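Local coordinates for beta-glucosidase (Saccharopolyspora erythraea D, PDB 5M6G), which probably hydrolyses terminal, non-reducing beta-D-glucosyl residues with release of beta-D-glucose, as a two-domain member of glycoside hydrolase family 3, at residues A[278-282]-A[283-287]; A[310-313]-A[314-317]; A[548-551]-A[552-555]. All coordinates share one frame; numbering follows the deposited sequence.

In the fold
The three contacts follow one another along the chain, and two of them are neighbours in space. Interaction 1 (278-287) is a hairpin placed after strand 273-276, and interaction 2 (310-317) is the loop after strand 306-308; both belong to the N-terminal, TIM-barrel-related part of the protein, with centres about 11 Å apart. They meet directly: Tyr-278 OH lies 2.5 Å from Tyr-311 O and His-287 NE2 lies 3.1 Å from Asp-310 N, both probable hydrogen bonds, consistent with the hairpin supporting the loop that carries the sorbitol-binding Asp-310. Interaction 3 (548-555) belongs to the C-terminal part, its centre about 41 Å and 44 Å from those of interactions 1 and 2, and leads into strand 555-560, away from the sugar pocket.

Interaction 1: A[278-282]-A[283-287]; sequences YSSWN and GEKLH
Trp-281 and Glu-284 pair as the hydrogen-bonded residues of a tight antiparallel hairpin, closed by a type I' turn through Asn-282 and Gly-283. Trp-281 N gives a short bond to Glu-284 O (2.8 Å), and Glu-284 N returns one to Trp-281 O. A third bond, Leu-286 N to Ser-279 O at 3.1 Å, carries the pairing past the strands. At Gly-283 a side chain would run into the Asn-282 carbonyl.

The compact side is that of Leu-286, whose CD2 lies 4.0 Å from Trp-281 CB and also rests near Ser-279 O. Val-276 and Leu-292 extend this apolar patch. In Trp-281, CG lies opposite the backbone N about the CA-CB bond (chi1 176°), which sets the indole beside Asn-282. Asn-282 ND2 sits 3.2 Å above the ring plane on one side, toward the rim; indole NE1 and that amide both bond to Ile-250 O.

The other face is looser and wet. Ser-280 OG lies alongside the Lys-285 chain, 3.5 Å from CD, while the ammonium is linked by separate waters to this hydroxyl and to Tyr-278 O. A further water bonded to Ser-280 OG also gives a weak bond to Gly-283 O. The hairpin is thus fixed by its backbone and apolar side, whereas the lysine ammonium reaches the oxygens of Ser-280 and Tyr-278 through water, which would probably leave it some freedom to move.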
ATOM      1  N   TYR A 278      12.641   3.001  -6.505  1.00 13.89           N
ATOM      2  CA  TYR A 278      13.177   2.827  -7.853  1.00 20.31           C
ATOM      3  C   TYR A 278      13.551   4.155  -8.497  1.00 14.43           C
ATOM      4  O   TYR A 278      14.397   4.181  -9.397  1.00 18.07           O
ATOM      5  CB  TYR A 278      12.145   2.179  -8.768  1.00 18.84           C
ATOM      6  CG  TYR A 278      11.824   0.726  -8.600  1.00 16.89           C
ATOM      7  CD1 TYR A 278      12.813  -0.229  -8.406  1.00 19.49           C
ATOM      8  CD2 TYR A 278      10.498   0.299  -8.697  1.00 19.48           C
ATOM      9  CE1 TYR A 278      12.476  -1.585  -8.281  1.00 17.06           C
ATOM     10  CE2 TYR A 278      10.154  -1.032  -8.577  1.00 20.65           C
ATOM     11  CZ  TYR A 278      11.137  -1.968  -8.375  1.00 20.86           C
ATOM     12  OH  TYR A 278      10.759  -3.279  -8.270  1.00 16.99           O
ATOM     13  N   SER A 279      12.896   5.243  -8.098  1.00 13.57           N
ATOM     14  CA  SER A 279      13.016   6.512  -8.810  1.00 15.77           C
ATOM     15  C   SER A 279      14.401   7.128  -8.601  1.00 19.37           C
ATOM     16  O   SER A 279      15.250   6.602  -7.872  1.00 17.37           O
ATOM     17  CB  SER A 279      11.912   7.467  -8.365  1.00 17.92           C
ATOM     18  OG  SER A 279      11.999   7.749  -6.983  1.00 17.81           O
ATOM     19  N   SER A 280      14.630   8.268  -9.260  1.00 17.29           N
ATOM     20  CA  SER A 280      15.869   9.023  -9.162  1.00 18.38           C
ATOM     21  C   SER A 280      15.597  10.413  -8.607  1.00 21.29           C
ATOM     22  O   SER A 280      14.469  10.918  -8.646  1.00 21.61           O
ATOM     23  CB  SER A 280      16.560   9.162 -10.527  1.00 20.15           C
ATOM     24  OG  SER A 280      16.880   7.899 -11.080  1.00 19.20           O
ATOM     25  N   TRP A 281      16.649  11.038  -8.096  1.00 17.59           N
ATOM     26  CA  TRP A 281      16.598  12.432  -7.676  1.00 16.26           C
ATOM     27  C   TRP A 281      17.635  13.177  -8.505  1.00 19.49           C
ATOM     28  O   TRP A 281      18.835  12.895  -8.401  1.00 17.03           O
ATOM     29  CB  TRP A 281      16.851  12.595  -6.178  1.00 14.79           C
ATOM     30  CG  TRP A 281      16.883  14.048  -5.760  1.00 17.92           C
ATOM     31  CD1 TRP A 281      15.956  15.012  -6.064  1.00 20.21           C
ATOM     32  CD2 TRP A 281      17.900  14.706  -4.982  1.00 19.71           C
ATOM     33  NE1 TRP A 281      16.332  16.219  -5.521  1.00 18.69           N
ATOM     34  CE2 TRP A 281      17.519  16.060  -4.856  1.00 17.98           C
ATOM     35  CE3 TRP A 281      19.087  14.281  -4.379  1.00 17.00           C
ATOM     36  CZ2 TRP A 281      18.286  16.990  -4.150  1.00 19.54           C
ATOM     37  CZ3 TRP A 281      19.847  15.209  -3.676  1.00 19.68           C
ATOM     38  CH2 TRP A 281      19.441  16.544  -3.567  1.00 22.53           C
ATOM     39  N   ASN A 282      17.154  14.089  -9.356  1.00 16.83           N
ATOM     40  CA  ASN A 282      18.000  14.863 -10.266  1.00 21.61           C
ATOM     41  C   ASN A 282      18.945  13.959 -11.050  1.00 24.21           C
ATOM     42  O   ASN A 282      20.129  14.255 -11.214  1.00 20.20           O
ATOM     43  CB  ASN A 282      18.763  15.948  -9.508  1.00 20.93           C
ATOM     44  CG  ASN A 282      17.846  17.034  -8.985  1.00 18.72           C
ATOM     45  OD1 ASN A 282      16.797  17.311  -9.576  1.00 19.35           O
ATOM     46  ND2 ASN A 282      18.220  17.642  -7.870  1.00 20.99           N
ATOM     47  N   GLY A 283      18.411  12.837 -11.531  1.00 21.08           N
ATOM     48  CA  GLY A 283      19.165  11.910 -12.341  1.00 17.59           C
ATOM     49  C   GLY A 283      20.001  10.901 -11.581  1.00 20.83           C
ATOM     50  O   GLY A 283      20.625  10.045 -12.219  1.00 27.01           O
ATOM     51  N   GLU A 284      20.052  10.974 -10.253  1.00 17.64           N
ATOM     52  CA  GLU A 284      20.793  10.007  -9.440  1.00 20.26           C
ATOM     53  C   GLU A 284      19.825   8.953  -8.907  1.00 21.48           C
ATOM     54  O   GLU A 284      18.860   9.297  -8.216  1.00 17.90           O
ATOM     55  CB  GLU A 284      21.504  10.702  -8.275  1.00 20.21           C
ATOM     56  CG  GLU A 284      22.218   9.739  -7.311  1.00 26.77           C
ATOM     57  CD  GLU A 284      22.634  10.400  -5.990  1.00 35.39           C
ATOM     58  OE1 GLU A 284      23.624   9.940  -5.378  1.00 31.59           O
ATOM     59  OE2 GLU A 284      21.980  11.380  -5.564  1.00 37.75           O
ATOM     60  N   LYS A 285      20.091   7.676  -9.215  1.00 20.17           N
ATOM     61  CA  LYS A 285      19.241   6.588  -8.731  1.00 17.30           C
ATOM     62  C   LYS A 285      19.229   6.547  -7.208  1.00 17.82           C
ATOM     63  O   LYS A 285      20.284   6.606  -6.566  1.00 14.22           O
ATOM     64  CB  LYS A 285      19.737   5.248  -9.273  1.00 16.96           C
ATOM     65  CG  LYS A 285      19.542   5.028 -10.760  1.00 19.98           C
ATOM     66  CD  LYS A 285      18.104   4.650 -11.089  1.00 22.98           C
ATOM     67  CE  LYS A 285      17.893   4.508 -12.592  1.00 20.01           C
ATOM     68  NZ  LYS A 285      16.498   4.042 -12.932  1.00 25.31           N
ATOM     69  N   LEU A 286      18.033   6.426  -6.622  1.00 15.09           N
ATOM     70  CA  LEU A 286      17.949   6.392  -5.165  1.00 14.82           C
ATOM     71  C   LEU A 286      18.722   5.205  -4.595  1.00 14.32           C
ATOM     72  O   LEU A 286      19.396   5.334  -3.566  1.00 15.15           O
ATOM     73  CB  LEU A 286      16.487   6.367  -4.711  1.00 12.50           C
ATOM     74  CG  LEU A 286      15.961   7.702  -4.157  1.00 16.70           C
ATOM     75  CD1 LEU A 286      16.606   8.069  -2.813  1.00 13.63           C
ATOM     76  CD2 LEU A 286      16.148   8.831  -5.163  1.00 14.88           C
ATOM     77  N   HIS A 287      18.680   4.054  -5.277  1.00 12.99           N
ATOM     78  CA  HIS A 287      19.377   2.859  -4.798  1.00 12.15           C
ATOM     79  C   HIS A 287      20.899   2.967  -4.871  1.00 12.17           C
ATOM     80  O   HIS A 287      21.586   2.062  -4.386  1.00 15.72           O
ATOM     81  CB  HIS A 287      18.897   1.636  -5.565  1.00 12.03           C
ATOM     82  CG  HIS A 287      17.610   1.086  -5.029  1.00 13.17           C
ATOM     83  ND1 HIS A 287      16.393   1.698  -5.249  1.00 14.70           N
ATOM     84  CD2 HIS A 287      17.358   0.027  -4.223  1.00 12.87           C
ATOM     85  CE1 HIS A 287      15.444   1.021  -4.628  1.00 14.27           C
ATOM     86  NE2 HIS A 287      16.004   0.003  -3.996  1.00 15.71           N
TER
HETATM   87  O   HOH W   1      17.028   3.540  -7.736  1.00 17.67           O
HETATM   88  O   HOH W   2      15.277   2.194 -11.217  1.00 23.96           O
HETATM   89  O   HOH W   3      14.927   6.355 -12.369  1.00 22.55           O
HETATM   90  O   HOH W   4      18.452   8.096 -13.142  1.00 27.95           O

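Interaction 2: A[310-313]-A[314-317]; sequences DYDA and IDKL. With MG (magnesium ion), chain B; SOR (sorbitol), chain L.
Asp-312 and Asp-315 face each other across a turn, their side chains crossing obliquely with the carboxylate planes only 22° apart. Asp-315 OD2 comes to 3.7 Å from Asp-312 CB, and it stands 4.1 Å from Asp-312 OD1, a close approach for two like charges. Both acids have help: Arg-344 forms a salt bridge to each, and a water donates to Asp-312 OD1 and to Asp-315 OD1, joining the carboxylates. Ser-342 holds the second oxygen of Asp-312. With CG turned away from its own carbonyl carbon (chi1 -51°), Asp-315 lays its CB and carboxylate beside Asp-312 O.

The loop follows strand 306-308 in the N-terminal, TIM-barrel-related part of this family 3 enzyme, and it connects two sites. At its start, Asp-310 OD1 accepts a hydrogen bond from sorbitol O3, 2.5 Å away, and also the N-H of Tyr-311, which reaches it on the anti side, so a single oxygen is gripped by ligand and backbone together. The pocket also includes Asp-129, Arg-192, Lys-231 and His-232, all hydrogen-bonded to the sorbitol. Further on, the backbone O of Asp-315, not its carboxylate, binds a magnesium ion at 2.3 Å alongside Asp-318, Gln-320, Asp-322, Glu-327 and a water.

Lys-316 runs back over the turn. Its N bonds to Ala-313 O, and CG and CE each lie 3.6 Å from Asp-312 O. NZ itself stays 6.2 Å from Asp-312 OD2, too far for a salt bridge, while the aliphatic part also packs against Tyr-278.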
ATOM      1  N   ASP A 310      13.894  -1.976  -3.022  1.00 12.69           N
ATOM      2  CA  ASP A 310      12.717  -2.421  -3.754  1.00 16.36           C
ATOM      3  C   ASP A 310      13.088  -3.644  -4.592  1.00 14.53           C
ATOM      4  O   ASP A 310      14.245  -4.079  -4.644  1.00 11.78           O
ATOM      5  CB  ASP A 310      12.139  -1.289  -4.616  1.00 12.16           C
ATOM      6  CG  ASP A 310      10.620  -1.422  -4.831  1.00 17.27           C
ATOM      7  OD1 ASP A 310      10.089  -2.565  -4.816  1.00 17.21           O
ATOM      8  OD2 ASP A 310       9.954  -0.374  -5.011  1.00 18.68           O
ATOM      9  N   TYR A 311      12.085  -4.191  -5.269  1.00 15.10           N
ATOM     10  CA  TYR A 311      12.137  -5.524  -5.861  1.00 17.17           C
ATOM     11  C   TYR A 311      13.005  -5.510  -7.112  1.00 12.83           C
ATOM     12  O   TYR A 311      12.681  -4.820  -8.083  1.00 17.52           O
ATOM     13  CB  TYR A 311      10.705  -5.949  -6.179  1.00 16.09           C
ATOM     14  CG  TYR A 311      10.461  -7.364  -6.636  1.00 17.72           C
ATOM     15  CD1 TYR A 311      10.416  -7.684  -7.990  1.00 15.77           C
ATOM     16  CD2 TYR A 311      10.182  -8.376  -5.712  1.00 19.52           C
ATOM     17  CE1 TYR A 311      10.133  -8.989  -8.410  1.00 20.28           C
ATOM     18  CE2 TYR A 311       9.905  -9.675  -6.122  1.00 18.92           C
ATOM     19  CZ  TYR A 311       9.882  -9.976  -7.465  1.00 22.11           C
ATOM     20  OH  TYR A 311       9.603 -11.268  -7.859  1.00 21.42           O
ATOM     21  N   ASP A 312      14.104  -6.280  -7.091  1.00 16.49           N
ATOM     22  CA  ASP A 312      15.106  -6.270  -8.165  1.00 16.64           C
ATOM     23  C   ASP A 312      15.518  -4.840  -8.517  1.00 16.53           C
ATOM     24  O   ASP A 312      15.751  -4.505  -9.676  1.00 17.74           O
ATOM     25  CB  ASP A 312      14.609  -7.005  -9.416  1.00 19.46           C
ATOM     26  CG  ASP A 312      14.478  -8.508  -9.208  1.00 21.01           C
ATOM     27  OD1 ASP A 312      15.122  -9.050  -8.288  1.00 15.95           O
ATOM     28  OD2 ASP A 312      13.719  -9.151  -9.968  1.00 21.54           O
ATOM     29  N   ALA A 313      15.613  -3.987  -7.496  1.00 14.47           N
ATOM     30  CA  ALA A 313      15.907  -2.576  -7.736  1.00 14.28           C
ATOM     31  C   ALA A 313      17.361  -2.341  -8.129  1.00 18.89           C
ATOM     32  O   ALA A 313      17.644  -1.416  -8.904  1.00 18.23           O
ATOM     33  CB  ALA A 313      15.574  -1.755  -6.500  1.00 15.12           C
ATOM     34  N   ILE A 314      18.298  -3.126  -7.588  1.00 17.10           N
ATOM     35  CA  ILE A 314      19.697  -2.910  -7.958  1.00 17.91           C
ATOM     36  C   ILE A 314      19.920  -3.274  -9.417  1.00 16.10           C
ATOM     37  O   ILE A 314      20.805  -2.712 -10.074  1.00 17.93           O
ATOM     38  CB  ILE A 314      20.660  -3.694  -7.037  1.00 16.43           C
ATOM     39  CG1 ILE A 314      20.492  -5.205  -7.212  1.00 16.94           C
ATOM     40  CG2 ILE A 314      20.464  -3.298  -5.580  1.00 13.83           C
ATOM     41  CD1 ILE A 314      21.572  -6.007  -6.531  1.00 19.70           C
ATOM     42  N   ASP A 315      19.127  -4.212  -9.947  1.00 13.83           N
ATOM     43  CA  ASP A 315      19.207  -4.571 -11.360  1.00 18.04           C
ATOM     44  C   ASP A 315      19.020  -3.365 -12.266  1.00 17.38           C
ATOM     45  O   ASP A 315      19.577  -3.319 -13.367  1.00 20.76           O
ATOM     46  CB  ASP A 315      18.136  -5.601 -11.713  1.00 17.46           C
ATOM     47  CG  ASP A 315      18.128  -6.787 -10.786  1.00 21.12           C
ATOM     48  OD1 ASP A 315      18.520  -6.641  -9.603  1.00 19.07           O
ATOM     49  OD2 ASP A 315      17.703  -7.866 -11.247  1.00 21.64           O
ATOM     50  N   LYS A 316      18.209  -2.406 -11.844  1.00 18.61           N
ATOM     51  CA  LYS A 316      17.799  -1.312 -12.707  1.00 17.82           C
ATOM     52  C   LYS A 316      18.761  -0.133 -12.660  1.00 23.69           C
ATOM     53  O   LYS A 316      18.530   0.862 -13.356  1.00 24.54           O
ATOM     54  CB  LYS A 316      16.378  -0.861 -12.332  1.00 15.54           C
ATOM     55  CG  LYS A 316      15.371  -2.005 -12.283  1.00 23.40           C
ATOM     56  CD  LYS A 316      14.018  -1.558 -11.756  1.00 22.38           C
ATOM     57  CE  LYS A 316      13.146  -2.765 -11.401  1.00 27.70           C
ATOM     58  NZ  LYS A 316      12.792  -3.633 -12.560  1.00 38.67           N
ATOM     59  N   LEU A 317      19.840  -0.230 -11.880  1.00 21.94           N
ATOM     60  CA  LEU A 317      20.761   0.898 -11.741  1.00 23.63           C
ATOM     61  C   LEU A 317      21.402   1.284 -13.070  1.00 25.88           C
ATOM     62  O   LEU A 317      21.522   2.475 -13.385  1.00 24.96           O
ATOM     63  CB  LEU A 317      21.843   0.569 -10.711  1.00 21.31           C
ATOM     64  CG  LEU A 317      21.386   0.579  -9.255  1.00 19.10           C
ATOM     65  CD1 LEU A 317      22.527   0.199  -8.349  1.00 15.08           C
ATOM     66  CD2 LEU A 317      20.871   1.963  -8.914  1.00 18.51           C
TER
HETATM   67 MG    MG B 701      21.509  -4.073 -14.342  1.00 14.03          MG
HETATM   68  C1  SOR L 711       6.615  -1.727  -3.542  1.00 25.88           C
HETATM   69  C2  SOR L 711       6.259  -3.174  -3.251  1.00 38.96           C
HETATM   70  C3  SOR L 711       6.920  -4.065  -4.298  1.00 43.25           C
HETATM   71  C4  SOR L 711       6.325  -5.470  -4.280  1.00 31.59           C
HETATM   72  C5  SOR L 711       6.512  -6.217  -5.604  1.00 40.79           C
HETATM   73  C6  SOR L 711       5.587  -7.430  -5.599  1.00 25.74           C
HETATM   74  O1  SOR L 711       5.654  -0.859  -2.991  1.00 22.27           O
HETATM   75  O2  SOR L 711       6.709  -3.525  -1.954  1.00 26.60           O
HETATM   76  O3  SOR L 711       8.295  -4.127  -4.020  1.00 35.74           O
HETATM   77  O4  SOR L 711       6.901  -6.219  -3.228  1.00 40.21           O
HETATM   78  O5  SOR L 711       6.239  -5.390  -6.728  1.00 37.75           O
HETATM   79  O6  SOR L 711       5.412  -7.923  -6.911  1.00 35.41           O
HETATM   80  O   HOH W   5      17.707  -8.476  -7.633  1.00 20.50           O
HETATM   81  O   HOH W   6      22.612  -5.447 -15.760  1.00 23.71           O

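Interaction 3: A[548-551]-A[552-555]; sequences GEVD and GWNA
Two successive backbone bonds of i to i+3 spacing, Gly-552 N to Glu-549 O and Trp-553 N to Val-550 O, both 3.0 Å long, curl the chain into compact turns. The indole of Trp-553 then folds back over the peptide between Glu-549 and Val-550. The ring leaves CB on the side of the backbone N (chi1 -55°), which brings one ring face down on this backbone. Glu-549 O lies 3.5 Å above the plane, toward the rim. Val-550 CA sits over the six-membered ring, 4.0 Å from its centroid, in a CH-pi contact.

Side chains extend the cover in two directions. Glu-549 CB meets the ring at Trp-553 CZ2 (3.7 Å), whereas its chain bends at chi2 and takes the carboxylate away. Val-550 crosses the indole at about a right angle, touching Trp-553 CE3 with CG2 at 4.0 Å. Ile-524 and Arg-528 of helix 518-528, and Ile-546 of a loop, also contact the indole, and Asp-551 makes a salt bridge to Arg-417 of strand 414-418. Replacing Trp-553 with an alanine would probably leave Val-550 CA and Glu-549 CB without their aromatic cover and open a gap between the turn and helix 518-528.

A water donates to both Val-550 O and Trp-553 O, giving the former carbonyl a second donor besides Trp-553 N. Just beyond, Ala-555 enters the six-stranded mixed sheet of the C-terminal domain beside strand 534-539. Paired backbone bonds and an aromatic lid therefore hold the turn in shape, with a salt bridge tying it to strand 414-418.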
ATOM      1  N   GLY A 548     -15.657  18.819 -18.096  1.00 18.67           N
ATOM      2  CA  GLY A 548     -16.526  19.109 -19.219  1.00 20.95           C
ATOM      3  C   GLY A 548     -17.913  18.520 -19.086  1.00 25.70           C
ATOM      4  O   GLY A 548     -18.826  18.949 -19.799  1.00 26.30           O
ATOM      5  N   GLU A 549     -18.096  17.551 -18.179  1.00 20.60           N
ATOM      6  CA  GLU A 549     -19.365  16.853 -18.013  1.00 20.21           C
ATOM      7  C   GLU A 549     -20.045  17.088 -16.674  1.00 19.94           C
ATOM      8  O   GLU A 549     -21.255  16.861 -16.580  1.00 20.21           O
ATOM      9  CB  GLU A 549     -19.183  15.332 -18.180  1.00 23.48           C
ATOM     10  CG  GLU A 549     -18.785  14.892 -19.584  1.00 29.22           C
ATOM     11  CD  GLU A 549     -17.309  15.110 -19.861  1.00 33.41           C
ATOM     12  OE1 GLU A 549     -16.488  14.383 -19.262  1.00 41.66           O
ATOM     13  OE2 GLU A 549     -16.967  16.013 -20.660  1.00 36.43           O
ATOM     14  N   VAL A 550     -19.318  17.548 -15.650  1.00 17.50           N
ATOM     15  CA  VAL A 550     -19.809  17.491 -14.272  1.00 17.42           C
ATOM     16  C   VAL A 550     -21.076  18.328 -14.077  1.00 17.49           C
ATOM     17  O   VAL A 550     -21.922  17.994 -13.236  1.00 16.61           O
ATOM     18  CB  VAL A 550     -18.680  17.911 -13.301  1.00 17.36           C
ATOM     19  CG1 VAL A 550     -18.235  19.360 -13.572  1.00 18.11           C
ATOM     20  CG2 VAL A 550     -19.099  17.714 -11.848  1.00 14.81           C
ATOM     21  N   ASP A 551     -21.248  19.405 -14.855  1.00 17.89           N
ATOM     22  CA  ASP A 551     -22.420  20.260 -14.686  1.00 17.88           C
ATOM     23  C   ASP A 551     -23.725  19.551 -15.032  1.00 20.71           C
ATOM     24  O   ASP A 551     -24.788  19.991 -14.585  1.00 21.07           O
ATOM     25  CB  ASP A 551     -22.279  21.530 -15.527  1.00 15.52           C
ATOM     26  CG  ASP A 551     -21.209  22.452 -14.990  1.00 23.14           C
ATOM     27  OD1 ASP A 551     -20.898  22.344 -13.785  1.00 25.89           O
ATOM     28  OD2 ASP A 551     -20.678  23.272 -15.759  1.00 29.71           O
ATOM     29  N   GLY A 552     -23.672  18.471 -15.803  1.00 19.04           N
ATOM     30  CA  GLY A 552     -24.853  17.701 -16.120  1.00 20.37           C
ATOM     31  C   GLY A 552     -25.240  16.670 -15.089  1.00 18.24           C
ATOM     32  O   GLY A 552     -26.275  16.018 -15.249  1.00 17.99           O
ATOM     33  N   TRP A 553     -24.454  16.514 -14.026  1.00 14.46           N
ATOM     34  CA  TRP A 553     -24.680  15.491 -13.014  1.00 20.88           C
ATOM     35  C   TRP A 553     -25.375  16.103 -11.807  1.00 19.02           C
ATOM     36  O   TRP A 553     -24.891  17.087 -11.241  1.00 19.29           O
ATOM     37  CB  TRP A 553     -23.352  14.850 -12.589  1.00 14.10           C
ATOM     38  CG  TRP A 553     -22.567  14.289 -13.733  1.00 17.31           C
ATOM     39  CD1 TRP A 553     -23.023  14.028 -14.993  1.00 15.73           C
ATOM     40  CD2 TRP A 553     -21.180  13.920 -13.724  1.00 17.18           C
ATOM     41  NE1 TRP A 553     -22.008  13.516 -15.768  1.00 18.46           N
ATOM     42  CE2 TRP A 553     -20.866  13.437 -15.012  1.00 18.24           C
ATOM     43  CE3 TRP A 553     -20.176  13.941 -12.748  1.00 15.58           C
ATOM     44  CZ2 TRP A 553     -19.590  12.980 -15.349  1.00 18.04           C
ATOM     45  CZ3 TRP A 553     -18.896  13.500 -13.095  1.00 14.75           C
ATOM     46  CH2 TRP A 553     -18.620  13.024 -14.381  1.00 14.18           C
ATOM     47  N   ASN A 554     -26.504  15.517 -11.403  1.00 16.47           N
ATOM     48  CA  ASN A 554     -27.214  16.062 -10.250  1.00 14.37           C
ATOM     49  C   ASN A 554     -26.412  15.912  -8.968  1.00 18.59           C
ATOM     50  O   ASN A 554     -26.516  16.755  -8.068  1.00 14.90           O
ATOM     51  CB  ASN A 554     -28.580  15.396 -10.122  1.00 14.71           C
ATOM     52  CG  ASN A 554     -29.434  15.637 -11.335  1.00 14.89           C
ATOM     53  OD1 ASN A 554     -29.359  14.897 -12.314  1.00 14.87           O
ATOM     54  ND2 ASN A 554     -30.222  16.709 -11.302  1.00 19.14           N
ATOM     55  N   ALA A 555     -25.623  14.849  -8.855  1.00 14.46           N
ATOM     56  CA  ALA A 555     -24.711  14.716  -7.735  1.00 15.05           C
ATOM     57  C   ALA A 555     -23.467  13.997  -8.214  1.00 14.33           C
ATOM     58  O   ALA A 555     -23.509  13.228  -9.177  1.00 13.87           O
ATOM     59  CB  ALA A 555     -25.327  13.957  -6.552  1.00 14.77           C
TER
HETATM   60  O   HOH W   7     -23.096  19.382 -10.909  1.00 23.77           O